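Local coordinates for fatty acid amide hydrolase (Candida albicans, PDB 6KVR), which probably hydrolyses fatty acid and other monocarboxylic acid amides to the carboxylate and ammonium, as an enzyme of the amidase signature family, at residues A[358-363]-A[509-514]; A[363-368]-A[499-504]; A[517-522]-A[527-532]; A[220-225]-A[470-475]. All blocks are in the same frame, centred on the assembly; numbering follows the deposited sequence.

Contact 1: residues A[358-363]-A[509-514]; sequences PIRRAL and KWTEED
Arg360 reaches Asp514 because its side chain leaves the helix with CG anti to the backbone N, runs straight through chi2 and then bends at chi3 (56°), which swings the guanidinium end-on at the carboxylate. Asp514 answers from the opposite direction, its CG lying beside its own backbone N. The two flat groups meet nearly coplanar, their planes 19° apart, in a two-pronged salt bridge: Arg360 NH1 donates to Asp514 OD1 at 3.0 Å, and Arg360 NH2 to Asp514 OD2 at 2.9 Å. OD2 uses its syn lone pair, while OD1 is met on the syn side with the donor somewhat out of the carboxylate plane. The aspartate is already committed to a capping box at the start of helix 512-515. Thr511 N gives an almost straight bond (175°) to Asp514 OD2 at 2.9 Å, arriving on the anti side and well out of the carboxylate plane, and Asp514 N returns one to Thr511 OG1 at 3.0 Å. OD2 therefore takes two donors, one on its syn and one on its anti side, which should fix the rotation of the carboxylate and, with the arginine close by, probably keeps it ionised. Thr511 CG2 comes obliquely to within 4.0 Å of Arg360 NH2. A water accepts from Arg360 NH2 at 3.1 Å and donates to Lys509 O at 2.8 Å, so the same nitrogen also ties the helix to the loop leading into the box. Elsewhere on the same helix, Ile359 and Leu363 pack on strands 462-466 and 540-546.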
loop_
_atom_site.group_PDB
_atom_site.type_symbol
_atom_site.label_atom_id
_atom_site.label_comp_id
_atom_site.label_asym_id
_atom_site.label_seq_id
_atom_site.Cartn_x
_atom_site.Cartn_y
_atom_site.Cartn_z
ATOM N N PRO A 358 -7.549 23.218 29.143
ATOM C CA PRO A 358 -6.097 22.943 29.120
ATOM C C PRO A 358 -5.545 22.729 27.719
ATOM O O PRO A 358 -4.440 23.203 27.428
ATOM C CB PRO A 358 -5.949 21.693 29.996
ATOM C CG PRO A 358 -7.289 21.076 30.015
ATOM C CD PRO A 358 -8.265 22.216 29.954
ATOM N N ILE A 359 -6.292 22.058 26.837
ATOM C CA ILE A 359 -5.818 21.847 25.466
ATOM C C ILE A 359 -5.783 23.167 24.704
ATOM O O ILE A 359 -4.825 23.456 23.971
ATOM C CB ILE A 359 -6.690 20.811 24.724
ATOM C CG1 ILE A 359 -6.895 19.536 25.560
ATOM C CG2 ILE A 359 -6.048 20.447 23.401
ATOM C CD1 ILE A 359 -5.605 18.822 25.929
ATOM N N ARG A 360 -6.833 23.975 24.841
ATOM C CA ARG A 360 -6.843 25.273 24.186
ATOM C C ARG A 360 -5.648 26.111 24.629
ATOM O O ARG A 360 -4.939 26.688 23.794
ATOM C CB ARG A 360 -8.153 25.999 24.474
ATOM C CG ARG A 360 -8.247 27.388 23.810
ATOM C CD ARG A 360 -9.621 28.011 24.014
ATOM N NE ARG A 360 -9.951 28.089 25.431
ATOM C CZ ARG A 360 -11.169 28.312 25.895
ATOM N NH1 ARG A 360 -12.192 28.484 25.077
ATOM N NH2 ARG A 360 -11.362 28.373 27.213
ATOM N N ARG A 361 -5.387 26.157 25.939
ATOM C CA ARG A 361 -4.293 26.983 26.447
ATOM C C ARG A 361 -2.947 26.486 25.933
ATOM O O ARG A 361 -2.140 27.270 25.418
ATOM C CB ARG A 361 -4.306 27.011 27.977
ATOM C CG ARG A 361 -3.138 27.783 28.586
ATOM C CD ARG A 361 -3.278 28.022 30.092
ATOM N NE ARG A 361 -3.357 26.784 30.851
ATOM C CZ ARG A 361 -2.310 26.107 31.304
ATOM N NH1 ARG A 361 -1.075 26.532 31.108
ATOM N NH2 ARG A 361 -2.512 24.966 31.963
ATOM N N ALA A 362 -2.693 25.176 26.048
ATOM C CA ALA A 362 -1.400 24.642 25.624
ATOM C C ALA A 362 -1.182 24.824 24.121
ATOM O O ALA A 362 -0.080 25.183 23.683
ATOM C CB ALA A 362 -1.287 23.173 26.019
ATOM N N LEU A 363 -2.211 24.568 23.313
ATOM C CA LEU A 363 -2.100 24.827 21.885
ATOM C C LEU A 363 -1.751 26.293 21.627
ATOM O O LEU A 363 -0.810 26.605 20.885
ATOM C CB LEU A 363 -3.405 24.436 21.195
ATOM C CG LEU A 363 -3.404 24.534 19.671
ATOM C CD1 LEU A 363 -2.151 23.876 19.094
ATOM C CD2 LEU A 363 -4.675 23.900 19.112
ATOM N N LYS A 509 -10.292 26.571 33.387
ATOM C CA LYS A 509 -11.730 26.433 33.576
ATOM C C LYS A 509 -12.464 27.139 32.451
ATOM O O LYS A 509 -11.896 27.964 31.728
ATOM C CB LYS A 509 -12.207 26.968 34.941
ATOM C CG LYS A 509 -11.675 28.320 35.350
ATOM C CD LYS A 509 -11.655 28.456 36.867
ATOM C CE LYS A 509 -11.816 29.911 37.310
ATOM N NZ LYS A 509 -11.114 30.900 36.427
ATOM N N TRP A 510 -13.729 26.765 32.281
ATOM C CA TRP A 510 -14.537 27.353 31.227
ATOM C C TRP A 510 -14.718 28.841 31.506
ATOM O O TRP A 510 -14.837 29.256 32.658
ATOM C CB TRP A 510 -15.902 26.660 31.150
ATOM C CG TRP A 510 -15.900 25.186 30.741
ATOM C CD1 TRP A 510 -16.255 24.120 31.523
ATOM C CD2 TRP A 510 -15.566 24.634 29.447
ATOM N NE1 TRP A 510 -16.162 22.944 30.800
ATOM C CE2 TRP A 510 -15.725 23.232 29.533
ATOM C CE3 TRP A 510 -15.139 25.188 28.230
ATOM C CZ2 TRP A 510 -15.484 22.381 28.447
ATOM C CZ3 TRP A 510 -14.894 24.328 27.144
ATOM C CH2 TRP A 510 -15.069 22.948 27.266
ATOM N N THR A 511 -14.728 29.646 30.454
ATOM C CA THR A 511 -15.066 31.051 30.603
ATOM C C THR A 511 -16.573 31.266 30.493
ATOM O O THR A 511 -17.339 30.347 30.185
ATOM C CB THR A 511 -14.362 31.891 29.550
ATOM O OG1 THR A 511 -15.151 31.882 28.353
ATOM C CG2 THR A 511 -12.969 31.349 29.274
ATOM N N GLU A 512 -16.992 32.515 30.738
ATOM C CA GLU A 512 -18.408 32.854 30.632
ATOM C C GLU A 512 -18.862 32.843 29.181
ATOM O O GLU A 512 -19.997 32.459 28.881
ATOM C CB GLU A 512 -18.679 34.217 31.274
ATOM C CG GLU A 512 -20.158 34.525 31.546
ATOM C CD GLU A 512 -20.728 33.784 32.754
ATOM O OE1 GLU A 512 -20.445 32.577 32.934
ATOM O OE2 GLU A 512 -21.457 34.422 33.542
ATOM N N GLU A 513 -17.984 33.248 28.266
ATOM C CA GLU A 513 -18.269 33.061 26.850
ATOM C C GLU A 513 -18.390 31.579 26.504
ATOM O O GLU A 513 -19.212 31.201 25.664
ATOM C CB GLU A 513 -17.181 33.724 26.007
ATOM C CG GLU A 513 -17.503 33.801 24.510
ATOM C CD GLU A 513 -18.786 34.585 24.212
ATOM O OE1 GLU A 513 -19.078 35.568 24.942
ATOM O OE2 GLU A 513 -19.490 34.231 23.234
ATOM N N ASP A 514 -17.585 30.721 27.138
ATOM C CA ASP A 514 -17.702 29.289 26.874
ATOM C C ASP A 514 -19.075 28.755 27.268
ATOM O O ASP A 514 -19.574 27.825 26.628
ATOM C CB ASP A 514 -16.608 28.503 27.611
ATOM C CG ASP A 514 -15.207 28.733 27.033
ATOM O OD1 ASP A 514 -15.071 28.975 25.815
ATOM O OD2 ASP A 514 -14.225 28.678 27.807
HETATM O O HOH W 1 -10.011 28.973 29.991
#

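Contact 2: residues A[363-368]-A[499-504]; sequences LNTVVE and TGIFQD
This is an apolar helix-on-sheet contact: Thr365 and Val366 of helix 357-372 lie against Ile501 and Thr499, where strand 494-499 ends and the chain turns a corner at Gly500. The helix runs over one face of the large mixed sheet of the amidase fold, and Val366 also touches Leu464 and Leu543 on neighbouring strands. Two methyl contacts carry the join. Val366 CG2 meets Thr499 CG2 at 4.0 Å, the two side chains crossing at about a right angle. Beside it, the tip of Ile501, its CD1, sits 3.9 Å from Thr365 CB and 4.0 Å from Thr365 CG2. The isoleucine reaches there with CG1 beside the backbone N (chi1 -67°) and an extended end.

Thr499 has its OG1 between the backbone N and the carbonyl carbon (chi1 65°), which leaves CG2 for the helix and turns the hydroxyl back on its own chain. There OG1 accepts from Ile501 N at 3.1 Å, an ST turn across the corner, and is also bonded to Val541 O on the adjoining strand. Thr365 OG1 is likewise occupied, by Arg361 O one turn back in the helix. With both hydroxyls engaged elsewhere, the threonines present their carbon atoms to this interface, and what holds it is van der Waals contact between methyl groups and chain carbons.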
loop_
_atom_site.group_PDB
_atom_site.type_symbol
_atom_site.label_atom_id
_atom_site.label_comp_id
_atom_site.label_asym_id
_atom_site.label_seq_id
_atom_site.Cartn_x
_atom_site.Cartn_y
_atom_site.Cartn_z
ATOM N N LEU A 363 -2.211 24.568 23.313
ATOM C CA LEU A 363 -2.100 24.827 21.885
ATOM C C LEU A 363 -1.751 26.293 21.627
ATOM O O LEU A 363 -0.810 26.605 20.885
ATOM C CB LEU A 363 -3.405 24.436 21.195
ATOM C CG LEU A 363 -3.404 24.534 19.671
ATOM C CD1 LEU A 363 -2.151 23.876 19.094
ATOM C CD2 LEU A 363 -4.675 23.900 19.112
ATOM N N ASN A 364 -2.477 27.210 22.271
ATOM C CA ASN A 364 -2.218 28.634 22.075
ATOM C C ASN A 364 -0.804 29.020 22.506
ATOM O O ASN A 364 -0.144 29.830 21.841
ATOM C CB ASN A 364 -3.248 29.462 22.840
ATOM C CG ASN A 364 -3.149 30.924 22.517
ATOM O OD1 ASN A 364 -3.371 31.331 21.381
ATOM N ND2 ASN A 364 -2.789 31.726 23.506
ATOM N N THR A 365 -0.321 28.457 23.614
ATOM C CA THR A 365 1.032 28.781 24.062
ATOM C C THR A 365 2.072 28.280 23.065
ATOM O O THR A 365 3.074 28.960 22.808
ATOM C CB THR A 365 1.290 28.198 25.460
ATOM O OG1 THR A 365 0.395 28.794 26.410
ATOM C CG2 THR A 365 2.717 28.472 25.917
ATOM N N VAL A 366 1.843 27.100 22.471
ATOM C CA VAL A 366 2.840 26.545 21.557
ATOM C C VAL A 366 2.866 27.342 20.255
ATOM O O VAL A 366 3.938 27.633 19.710
ATOM C CB VAL A 366 2.576 25.042 21.328
ATOM C CG1 VAL A 366 3.362 24.506 20.124
ATOM C CG2 VAL A 366 2.938 24.254 22.586
ATOM N N VAL A 367 1.692 27.729 19.753
ATOM C CA VAL A 367 1.635 28.542 18.541
ATOM C C VAL A 367 2.386 29.857 18.743
ATOM O O VAL A 367 3.132 30.304 17.863
ATOM C CB VAL A 367 0.173 28.784 18.123
ATOM C CG1 VAL A 367 0.097 29.878 17.071
ATOM C CG2 VAL A 367 -0.463 27.488 17.590
ATOM N N GLU A 368 2.220 30.488 19.908
ATOM C CA GLU A 368 2.867 31.781 20.110
ATOM C C GLU A 368 4.379 31.621 20.217
ATOM O O GLU A 368 5.141 32.436 19.686
ATOM C CB GLU A 368 2.274 32.474 21.338
ATOM C CG GLU A 368 0.844 32.989 21.094
ATOM C CD GLU A 368 0.774 34.091 20.019
ATOM O OE1 GLU A 368 -0.026 33.969 19.057
ATOM O OE2 GLU A 368 1.523 35.089 20.136
ATOM N N THR A 499 4.140 18.936 25.381
ATOM C CA THR A 499 4.400 20.366 25.287
ATOM C C THR A 499 5.171 20.923 26.482
ATOM O O THR A 499 5.684 22.042 26.392
ATOM C CB THR A 499 3.083 21.139 25.157
ATOM O OG1 THR A 499 2.321 20.973 26.358
ATOM C CG2 THR A 499 2.284 20.618 23.994
ATOM N N GLY A 500 5.287 20.173 27.580
ATOM C CA GLY A 500 5.809 20.701 28.826
ATOM C C GLY A 500 4.788 21.450 29.654
ATOM O O GLY A 500 5.135 21.975 30.722
ATOM N N ILE A 501 3.541 21.515 29.194
ATOM C CA ILE A 501 2.449 22.156 29.911
ATOM C C ILE A 501 1.617 21.089 30.606
ATOM O O ILE A 501 1.456 19.968 30.097
ATOM C CB ILE A 501 1.597 23.005 28.952
ATOM C CG1 ILE A 501 2.441 24.179 28.461
ATOM C CG2 ILE A 501 0.330 23.508 29.654
ATOM C CD1 ILE A 501 1.961 24.796 27.192
ATOM N N PHE A 502 1.114 21.428 31.794
ATOM C CA PHE A 502 0.263 20.549 32.576
ATOM C C PHE A 502 -1.003 21.302 32.925
ATOM O O PHE A 502 -0.992 22.531 33.065
ATOM C CB PHE A 502 0.987 20.062 33.838
ATOM C CG PHE A 502 2.218 19.254 33.536
ATOM C CD1 PHE A 502 3.376 19.873 33.060
ATOM C CD2 PHE A 502 2.211 17.872 33.678
ATOM C CE1 PHE A 502 4.517 19.131 32.752
ATOM C CE2 PHE A 502 3.356 17.118 33.386
ATOM C CZ PHE A 502 4.509 17.754 32.915
ATOM N N GLN A 503 -2.103 20.567 33.034
ATOM C CA GLN A 503 -3.341 21.203 33.443
ATOM C C GLN A 503 -3.145 21.889 34.795
ATOM O O GLN A 503 -2.424 21.396 35.672
ATOM C CB GLN A 503 -4.473 20.184 33.515
ATOM C CG GLN A 503 -5.855 20.800 33.735
ATOM C CD GLN A 503 -6.280 20.774 35.193
ATOM O OE1 GLN A 503 -5.471 20.519 36.091
ATOM N NE2 GLN A 503 -7.563 21.032 35.436
ATOM N N ASP A 504 -3.777 23.046 34.939
ATOM C CA ASP A 504 -3.712 23.859 36.153
ATOM C C ASP A 504 -5.136 24.109 36.616
ATOM O O ASP A 504 -5.868 24.873 35.959
ATOM C CB ASP A 504 -2.994 25.180 35.876
ATOM C CG ASP A 504 -2.697 25.962 37.144
ATOM O OD1 ASP A 504 -3.548 25.977 38.071
ATOM O OD2 ASP A 504 -1.598 26.557 37.214
#

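Contact 3: residues A[517-522]-A[527-532]; sequences YKYRSK and ENENYD
Tyr519 brings the edge and hydroxyl end of its ring to Asn528 and Glu529 of helix 522-529. Its CG stands beside the backbone N (chi1 -71°), and from there the ring projects toward the helix. Asn528 also carries CG beside its backbone N (chi1 -80°), which turns CB and OD1 to the ring. Tyr519 CE1 comes within 3.5 Å of Asn528 OD1, which lies near the ring plane; ring and amide planes are 58° apart. Farther out, Tyr519 OH lies 3.6 Å from Asn528 CB. Glu529, extended beyond CG, crosses the ring's hydroxyl end obliquely, on the CE2 side: its CG is 3.9 Å from Tyr519 OH, with the carboxylate perpendicular to the ring.

The polar ends are held by others. Asn528 OD1 accepts from Arg354 NE, and Glu529 OE1 is bonded to Gln525 NE2. The contact joins the loop after helix 512-515 to the helix it leads into; Ser521, at the end of that loop, N-caps the helix, its OG accepting from Glu524 N. Chemically, the weakly positive C-H edge of the ring probably finds a mild electrostatic match in Asn528 OD1, secondary to the van der Waals contact with Asn528 CB and Glu529 CG.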
loop_
_atom_site.group_PDB
_atom_site.type_symbol
_atom_site.label_atom_id
_atom_site.label_comp_id
_atom_site.label_asym_id
_atom_site.label_seq_id
_atom_site.Cartn_x
_atom_site.Cartn_y
_atom_site.Cartn_z
ATOM N N TYR A 517 -21.890 28.337 24.675
ATOM C CA TYR A 517 -21.640 27.508 23.506
ATOM C C TYR A 517 -22.880 26.684 23.153
ATOM O O TYR A 517 -23.581 26.166 24.030
ATOM C CB TYR A 517 -20.437 26.604 23.782
ATOM C CG TYR A 517 -19.907 25.849 22.587
ATOM C CD1 TYR A 517 -19.221 26.506 21.565
ATOM C CD2 TYR A 517 -20.076 24.474 22.489
ATOM C CE1 TYR A 517 -18.728 25.808 20.464
ATOM C CE2 TYR A 517 -19.584 23.764 21.405
ATOM C CZ TYR A 517 -18.914 24.432 20.397
ATOM O OH TYR A 517 -18.445 23.710 19.327
ATOM N N LYS A 518 -23.164 26.589 21.859
ATOM C CA LYS A 518 -24.234 25.749 21.336
ATOM C C LYS A 518 -23.613 24.465 20.790
ATOM O O LYS A 518 -22.796 24.514 19.865
ATOM C CB LYS A 518 -25.003 26.490 20.241
ATOM C CG LYS A 518 -25.962 25.630 19.425
ATOM C CD LYS A 518 -26.910 26.505 18.595
ATOM C CE LYS A 518 -26.177 27.155 17.410
ATOM N NZ LYS A 518 -26.539 28.597 17.198
ATOM N N TYR A 519 -23.976 23.325 21.376
ATOM C CA TYR A 519 -23.365 22.064 20.979
ATOM C C TYR A 519 -23.831 21.661 19.587
ATOM O O TYR A 519 -24.993 21.854 19.219
ATOM C CB TYR A 519 -23.703 20.968 21.990
ATOM C CG TYR A 519 -22.995 21.133 23.305
ATOM C CD1 TYR A 519 -21.612 21.128 23.365
ATOM C CD2 TYR A 519 -23.708 21.310 24.492
ATOM C CE1 TYR A 519 -20.947 21.305 24.567
ATOM C CE2 TYR A 519 -23.046 21.477 25.704
ATOM C CZ TYR A 519 -21.663 21.474 25.731
ATOM O OH TYR A 519 -20.986 21.638 26.925
ATOM N N ARG A 520 -22.913 21.096 18.804
ATOM C CA ARG A 520 -23.249 20.622 17.463
ATOM C C ARG A 520 -23.779 19.193 17.429
ATOM O O ARG A 520 -24.331 18.783 16.404
ATOM C CB ARG A 520 -22.025 20.684 16.555
ATOM C CG ARG A 520 -21.248 21.957 16.626
ATOM C CD ARG A 520 -19.782 21.583 16.753
ATOM N NE ARG A 520 -18.909 22.606 16.216
ATOM C CZ ARG A 520 -17.595 22.634 16.378
ATOM N NH1 ARG A 520 -16.971 21.756 17.147
ATOM N NH2 ARG A 520 -16.890 23.570 15.744
ATOM N N SER A 521 -23.613 18.420 18.500
ATOM C CA SER A 521 -23.999 17.012 18.479
ATOM C C SER A 521 -24.133 16.503 19.911
ATOM O O SER A 521 -23.673 17.135 20.869
ATOM C CB SER A 521 -22.972 16.177 17.697
ATOM O OG SER A 521 -21.741 16.111 18.415
ATOM N N LYS A 522 -24.767 15.339 20.053
ATOM C CA LYS A 522 -24.823 14.726 21.374
ATOM C C LYS A 522 -23.426 14.318 21.835
ATOM O O LYS A 522 -23.094 14.446 23.023
ATOM C CB LYS A 522 -25.754 13.511 21.367
ATOM C CG LYS A 522 -27.256 13.810 21.303
ATOM C CD LYS A 522 -28.038 12.542 21.619
ATOM C CE LYS A 522 -29.545 12.706 21.447
ATOM N NZ LYS A 522 -30.011 12.236 20.111
ATOM N N GLU A 527 -18.875 14.662 25.671
ATOM C CA GLU A 527 -17.461 14.875 25.974
ATOM C C GLU A 527 -17.242 16.151 26.790
ATOM O O GLU A 527 -16.528 16.130 27.798
ATOM C CB GLU A 527 -16.655 14.927 24.674
ATOM C CG GLU A 527 -16.430 13.568 24.026
ATOM C CD GLU A 527 -15.289 12.761 24.676
ATOM O OE1 GLU A 527 -14.531 13.311 25.520
ATOM O OE2 GLU A 527 -15.142 11.568 24.327
ATOM N N ASN A 528 -17.822 17.281 26.355
ATOM C CA ASN A 528 -17.528 18.556 27.010
ATOM C C ASN A 528 -18.109 18.625 28.420
ATOM O O ASN A 528 -17.513 19.258 29.302
ATOM C CB ASN A 528 -18.069 19.732 26.195
ATOM C CG ASN A 528 -17.170 20.128 25.020
ATOM O OD1 ASN A 528 -17.489 21.065 24.291
ATOM N ND2 ASN A 528 -16.065 19.405 24.816
ATOM N N GLU A 529 -19.265 17.999 28.663
ATOM C CA GLU A 529 -19.842 18.103 30.001
ATOM C C GLU A 529 -19.104 17.242 31.020
ATOM O O GLU A 529 -19.342 17.394 32.218
ATOM C CB GLU A 529 -21.340 17.769 29.956
ATOM C CG GLU A 529 -22.179 18.964 29.456
ATOM C CD GLU A 529 -23.687 18.706 29.375
ATOM O OE1 GLU A 529 -24.147 17.537 29.495
ATOM O OE2 GLU A 529 -24.424 19.702 29.172
ATOM N N ASN A 530 -18.174 16.390 30.583
ATOM C CA ASN A 530 -17.318 15.663 31.513
ATOM C C ASN A 530 -16.152 16.496 32.033
ATOM O O ASN A 530 -15.512 16.091 33.006
ATOM C CB ASN A 530 -16.753 14.409 30.846
ATOM C CG ASN A 530 -17.744 13.281 30.826
ATOM O OD1 ASN A 530 -18.712 13.301 31.570
ATOM N ND2 ASN A 530 -17.534 12.313 29.954
ATOM N N TYR A 531 -15.825 17.626 31.406
ATOM C CA TYR A 531 -14.659 18.358 31.874
ATOM C C TYR A 531 -14.975 19.053 33.196
ATOM O O TYR A 531 -15.972 19.765 33.313
ATOM C CB TYR A 531 -14.165 19.380 30.846
ATOM C CG TYR A 531 -12.935 20.084 31.393
ATOM C CD1 TYR A 531 -11.712 19.420 31.459
ATOM C CD2 TYR A 531 -13.018 21.365 31.951
ATOM C CE1 TYR A 531 -10.592 20.023 32.021
ATOM C CE2 TYR A 531 -11.899 21.976 32.516
ATOM C CZ TYR A 531 -10.696 21.298 32.545
ATOM O OH TYR A 531 -9.584 21.883 33.077
ATOM N N ASP A 532 -14.112 18.853 34.176
ATOM C CA ASP A 532 -14.209 19.431 35.513
ATOM C C ASP A 532 -12.796 19.786 35.948
ATOM O O ASP A 532 -11.972 18.881 36.112
ATOM C CB ASP A 532 -14.850 18.443 36.491
ATOM C CG ASP A 532 -14.960 18.988 37.927
ATOM O OD1 ASP A 532 -14.173 19.876 38.346
ATOM O OD2 ASP A 532 -15.830 18.471 38.666
#

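Contact 4: residues A[220-225]-A[470-475]; sequences TKNPFN and NVAPHS
A buried lysine donating a hydrogen bond to a serine hydroxyl is the oddity here: Lys221 NZ donates to Ser475 OG at 2.7 Å, a short bond. The lysine chain starts with CG beside the backbone N and bends at chi2 (-56°), which turns its far end toward the loop at 470-475; Lys221 CE passes 3.6 Å from the same OG. A second oxygen, Leu227 O, also accepts from NZ. Ser475 OG, which accepts from the lysine, in turn donates to a water at 2.7 Å, and that water donates to Thr220 O at 2.9 Å. The chain from amino group to hydroxyl to water to carbonyl thus closes on the residue next to the lysine.

The other touch is plainer. Asn222 carries its CG anti to the backbone N (chi1 -167°), and its ND2 makes van der Waals contact with the methyl of Ala472, CB, at 3.4 Å. The amide is set from both ends: OD1 accepts from Phe224 N at 2.9 Å with a nearly straight bond (167°), an Asx turn inside the type I beta turn from Asn222 to Asn225, and ND2 donates to Tyr264 O of helix 259-265. Here the short strand 221-222 is joined to the loop between strand 462-466 and helix 482-490. NZ is held by two neutral oxygens, Ser475 OG and Leu227 O, whose dipoles probably help to stabilise its charge; the water acts on it only through the serine, whose hydroxyl, acceptor and donor at once, is probably polarised.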
loop_
_atom_site.group_PDB
_atom_site.type_symbol
_atom_site.label_atom_id
_atom_site.label_comp_id
_atom_site.label_asym_id
_atom_site.label_seq_id
_atom_site.Cartn_x
_atom_site.Cartn_y
_atom_site.Cartn_z
ATOM N N THR A 220 -5.795 0.243 33.702
ATOM C CA THR A 220 -4.447 0.799 33.831
ATOM C C THR A 220 -4.554 2.308 34.018
ATOM O O THR A 220 -5.352 2.958 33.341
ATOM C CB THR A 220 -3.601 0.443 32.599
ATOM O OG1 THR A 220 -3.470 -0.983 32.537
ATOM C CG2 THR A 220 -2.197 1.091 32.634
ATOM N N LYS A 221 -3.767 2.867 34.939
ATOM C CA LYS A 221 -3.957 4.246 35.382
ATOM C C LYS A 221 -2.818 5.159 34.936
ATOM O O LYS A 221 -1.697 4.713 34.681
ATOM C CB LYS A 221 -4.094 4.309 36.913
ATOM C CG LYS A 221 -5.419 3.750 37.433
ATOM C CD LYS A 221 -6.623 4.469 36.789
ATOM C CE LYS A 221 -7.903 4.199 37.585
ATOM N NZ LYS A 221 -9.014 5.084 37.167
ATOM N N ASN A 222 -3.114 6.467 34.903
ATOM C CA ASN A 222 -2.144 7.477 34.447
ATOM C C ASN A 222 -1.064 7.717 35.495
ATOM O O ASN A 222 -1.381 7.968 36.658
ATOM C CB ASN A 222 -2.856 8.798 34.143
ATOM C CG ASN A 222 -1.983 9.777 33.375
ATOM O OD1 ASN A 222 -0.837 10.067 33.761
ATOM N ND2 ASN A 222 -2.522 10.298 32.280
ATOM N N PRO A 223 0.218 7.667 35.128
ATOM C CA PRO A 223 1.265 7.812 36.152
ATOM C C PRO A 223 1.406 9.232 36.719
ATOM O O PRO A 223 2.046 9.393 37.764
ATOM C CB PRO A 223 2.539 7.358 35.415
ATOM C CG PRO A 223 2.268 7.625 33.976
ATOM C CD PRO A 223 0.777 7.394 33.786
ATOM N N PHE A 224 0.837 10.261 36.087
ATOM C CA PHE A 224 0.896 11.626 36.608
ATOM C C PHE A 224 -0.334 12.009 37.423
ATOM O O PHE A 224 -0.335 13.066 38.067
ATOM C CB PHE A 224 1.074 12.626 35.453
ATOM C CG PHE A 224 2.445 12.597 34.838
ATOM C CD1 PHE A 224 3.466 13.392 35.344
ATOM C CD2 PHE A 224 2.719 11.757 33.763
ATOM C CE1 PHE A 224 4.742 13.361 34.776
ATOM C CE2 PHE A 224 3.984 11.714 33.194
ATOM C CZ PHE A 224 4.998 12.519 33.700
ATOM N N ASN A 225 -1.366 11.177 37.408
ATOM C CA ASN A 225 -2.610 11.396 38.125
ATOM C C ASN A 225 -3.349 10.074 38.084
ATOM O O ASN A 225 -3.943 9.735 37.053
ATOM C CB ASN A 225 -3.434 12.519 37.479
ATOM C CG ASN A 225 -4.752 12.797 38.214
ATOM O OD1 ASN A 225 -5.342 11.906 38.818
ATOM N ND2 ASN A 225 -5.215 14.046 38.151
ATOM N N ASN A 470 -9.536 16.779 25.302
ATOM C CA ASN A 470 -9.284 16.957 26.722
ATOM C C ASN A 470 -7.901 16.382 26.994
ATOM O O ASN A 470 -7.267 15.800 26.107
ATOM C CB ASN A 470 -10.384 16.285 27.558
ATOM C CG ASN A 470 -10.325 16.664 29.032
ATOM O OD1 ASN A 470 -9.767 17.696 29.407
ATOM N ND2 ASN A 470 -10.887 15.814 29.874
ATOM N N VAL A 471 -7.430 16.563 28.222
ATOM C CA VAL A 471 -6.291 15.797 28.720
ATOM C C VAL A 471 -6.819 14.392 28.978
ATOM O O VAL A 471 -7.970 14.100 28.643
ATOM C CB VAL A 471 -5.695 16.426 29.993
ATOM C CG1 VAL A 471 -5.018 17.745 29.657
ATOM C CG2 VAL A 471 -6.782 16.671 30.991
ATOM N N ALA A 472 -6.003 13.531 29.595
ATOM C CA ALA A 472 -6.385 12.145 29.849
ATOM C C ALA A 472 -7.794 12.059 30.434
ATOM O O ALA A 472 -8.131 12.816 31.354
ATOM C CB ALA A 472 -5.392 11.475 30.804
ATOM N N PRO A 473 -8.629 11.162 29.944
ATOM C CA PRO A 473 -10.003 11.062 30.441
ATOM C C PRO A 473 -10.079 10.219 31.712
ATOM O O PRO A 473 -9.142 9.527 32.103
ATOM C CB PRO A 473 -10.728 10.374 29.284
ATOM C CG PRO A 473 -9.701 9.424 28.778
ATOM C CD PRO A 473 -8.357 10.173 28.886
ATOM N N HIS A 474 -11.227 10.292 32.366
ATOM C CA HIS A 474 -11.498 9.328 33.422
ATOM C C HIS A 474 -11.679 7.943 32.808
ATOM O O HIS A 474 -12.106 7.809 31.660
ATOM C CB HIS A 474 -12.745 9.729 34.205
ATOM C CG HIS A 474 -12.580 10.991 34.989
ATOM N ND1 HIS A 474 -13.652 11.725 35.453
ATOM C CD2 HIS A 474 -11.468 11.643 35.404
ATOM C CE1 HIS A 474 -13.206 12.778 36.113
ATOM N NE2 HIS A 474 -11.883 12.754 36.096
ATOM N N SER A 475 -11.364 6.907 33.586
ATOM C CA SER A 475 -11.481 5.546 33.078
ATOM C C SER A 475 -12.881 5.284 32.534
ATOM O O SER A 475 -13.886 5.695 33.122
ATOM C CB SER A 475 -11.127 4.538 34.174
ATOM O OG SER A 475 -9.775 4.741 34.577
HETATM O O HOH W 2 -8.141 3.416 32.899
#

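Contacts 1 and 2 share helix 357-372 and Leu363, with centres 11 Å apart; Arg361 of contact 1's helix segment reaches with NH2 to Phe502 O (3.1 Å, probable hydrogen bond). Contact 3 follows contact 1 along the chain, centres 13 Å apart, and is joined to it by Tyr531, whose OH packs 3.4 Å from Pro358 CD; the same OH lies 3.2 Å from Gln503 NE2 of contact 2, a probable hydrogen bond. Contact 4 is more central, 18 to 19 Å from the other three, centre to centre, and meets contact 1 through Ile359 CD1 on Asn470 O. All four lie away from the predicted charge-relay residues Lys158 and Ser233 and the predicted acyl-ester nucleophile Ser257.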